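Local coordinates for putative fumarylacetoacetate hydrolase family protein (Yersinia pestis, PDB 3S52), which is of unknown function but probably belongs to the fumarylacetoacetate hydrolase family, whose C-terminal domain it carries, at residues I74-L79 with A140-A145. Numbering follows the deposited sequence.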
loop_
_atom_site.group_PDB
_atom_site.type_symbol
_atom_site.label_atom_id
_atom_site.label_comp_id
_atom_site.label_asym_id
_atom_site.label_seq_id
_atom_site.Cartn_x
_atom_site.Cartn_y
_atom_site.Cartn_z
ATOM N N ILE A 74 18.980 -1.985 -0.301
ATOM C CA ILE A 74 19.252 -0.759 -1.054
ATOM C C ILE A 74 18.658 -0.897 -2.461
ATOM O O ILE A 74 18.645 -1.995 -3.028
ATOM C CB ILE A 74 20.773 -0.425 -1.110
ATOM C CG1 ILE A 74 20.994 0.982 -1.664
ATOM C CG2 ILE A 74 21.520 -1.427 -1.963
ATOM C CD1 ILE A 74 22.465 1.390 -1.741
ATOM N N GLU A 75 18.126 0.202 -2.996
ATOM C CA GLU A 75 17.411 0.166 -4.271
ATOM C C GLU A 75 17.453 1.509 -4.962
ATOM O O GLU A 75 17.473 2.554 -4.305
ATOM C CB GLU A 75 15.930 -0.252 -4.064
ATOM C CG GLU A 75 15.756 -1.495 -3.173
ATOM C CD GLU A 75 14.407 -2.188 -3.315
ATOM O OE1 GLU A 75 13.619 -1.794 -4.198
ATOM O OE2 GLU A 75 14.136 -3.144 -2.539
ATOM N N LEU A 76 17.452 1.471 -6.289
ATOM C CA LEU A 76 17.286 2.675 -7.092
ATOM C C LEU A 76 15.824 3.114 -6.998
ATOM O O LEU A 76 14.909 2.297 -7.194
ATOM C CB LEU A 76 17.662 2.401 -8.558
ATOM C CG LEU A 76 17.426 3.612 -9.461
ATOM C CD1 LEU A 76 18.475 4.668 -9.202
ATOM C CD2 LEU A 76 17.412 3.209 -10.939
ATOM N N ALA A 77 15.601 4.382 -6.658
ATOM C CA ALA A 77 14.235 4.920 -6.607
ATOM C C ALA A 77 14.018 5.857 -7.796
ATOM O O ALA A 77 14.899 6.636 -8.139
ATOM C CB ALA A 77 14.001 5.682 -5.292
ATOM N N VAL A 78 12.844 5.778 -8.408
ATOM C CA VAL A 78 12.514 6.577 -9.577
ATOM C C VAL A 78 11.322 7.456 -9.219
ATOM O O VAL A 78 10.324 6.966 -8.693
ATOM C CB VAL A 78 12.129 5.666 -10.751
ATOM C CG1 VAL A 78 11.805 6.473 -11.986
ATOM C CG2 VAL A 78 13.237 4.652 -11.018
ATOM N N LEU A 79 11.443 8.751 -9.476
ATOM C CA LEU A 79 10.371 9.704 -9.203
ATOM C C LEU A 79 9.548 9.929 -10.463
ATOM O O LEU A 79 10.088 10.281 -11.519
ATOM C CB LEU A 79 10.963 11.035 -8.710
ATOM C CG LEU A 79 10.021 12.203 -8.364
ATOM C CD1 LEU A 79 9.054 11.851 -7.254
ATOM C CD2 LEU A 79 10.816 13.448 -7.987
ATOM N N ALA A 140 18.402 14.769 -16.367
ATOM C CA ALA A 140 19.474 15.321 -17.211
ATOM C C ALA A 140 20.906 15.085 -16.701
ATOM O O ALA A 140 21.837 15.015 -17.495
ATOM C CB ALA A 140 19.250 16.808 -17.440
ATOM N N GLU A 141 21.095 15.016 -15.387
ATOM C CA GLU A 141 22.430 14.790 -14.838
ATOM C C GLU A 141 22.702 13.331 -14.462
ATOM O O GLU A 141 23.828 12.986 -14.093
ATOM C CB GLU A 141 22.647 15.673 -13.593
ATOM C CG GLU A 141 22.350 17.155 -13.811
ATOM C CD GLU A 141 23.286 17.806 -14.835
ATOM O OE1 GLU A 141 24.425 17.315 -15.011
ATOM O OE2 GLU A 141 22.886 18.809 -15.469
ATOM N N PHE A 142 21.686 12.474 -14.540
ATOM C CA PHE A 142 21.820 11.138 -13.948
ATOM C C PHE A 142 22.522 10.110 -14.839
ATOM O O PHE A 142 23.115 9.161 -14.348
ATOM C CB PHE A 142 20.477 10.596 -13.441
ATOM C CG PHE A 142 20.618 9.370 -12.568
ATOM C CD1 PHE A 142 20.285 8.116 -13.045
ATOM C CD2 PHE A 142 21.133 9.478 -11.288
ATOM C CE1 PHE A 142 20.418 6.988 -12.244
ATOM C CE2 PHE A 142 21.289 8.372 -10.492
ATOM C CZ PHE A 142 20.928 7.117 -10.965
ATOM N N GLY A 143 22.440 10.290 -16.147
ATOM C CA GLY A 143 23.030 9.326 -17.061
ATOM C C GLY A 143 22.110 8.138 -17.300
ATOM O O GLY A 143 20.892 8.234 -17.124
ATOM N N ASP A 144 22.696 7.005 -17.671
ATOM C CA ASP A 144 21.914 5.830 -17.999
ATOM C C ASP A 144 21.475 5.172 -16.704
ATOM O O ASP A 144 22.289 4.644 -15.947
ATOM C CB ASP A 144 22.764 4.860 -18.820
ATOM C CG ASP A 144 21.997 3.615 -19.248
ATOM O OD1 ASP A 144 20.861 3.399 -18.771
ATOM O OD2 ASP A 144 22.549 2.839 -20.060
ATOM N N ALA A 145 20.168 5.205 -16.463
ATOM C CA ALA A 145 19.552 4.685 -15.242
ATOM C C ALA A 145 19.774 3.187 -15.059
ATOM O O ALA A 145 19.937 2.704 -13.941
ATOM C CB ALA A 145 18.066 5.012 -15.218
#
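In the mixed beta sheet of the FAH-family domain, one side of strand 70-80 meets the end of the short helix 139-142 and the turn after it, and the meeting rests on Leu76, Phe142 and Ala145. Leu76 projects from the strand toward Phe142 and Ala145 and divides its two methyls between them. CD1 approaches CZ of Phe142 at 3.9 Å, reaching the far end of the ring obliquely, while CD2 lies 4.0 Å from the carbonyl O of Ala145. CB of Leu76 already points toward the other segment; chi1 of 177° sets CG beside the carbonyl carbon, and chi2 of 73° fixes how the two methyls are turned. The nearest CA atoms, those of Leu76 and Ala145, are 8.7 Å apart. The two segments share no hydrogen bond and bury just 98 Å² in total, so the contact is small; its apolar part is the CD1 approach to Phe142. Gly143 leaves the helix with positive phi (83°), and the chain then curls back so that CA of Ala145 sits in the plane of the Phe142 ring, at its edge. Tyr99 of strand 96-107 meets the same ring with planes about 30° apart and also touches Ala145; Ile171 of helix 171-181 packs on both Leu76 and Ala145. The carbonyl O of Ala145, beside the Leu76 methyl, accepts a hydrogen bond from OG1 of Thr164.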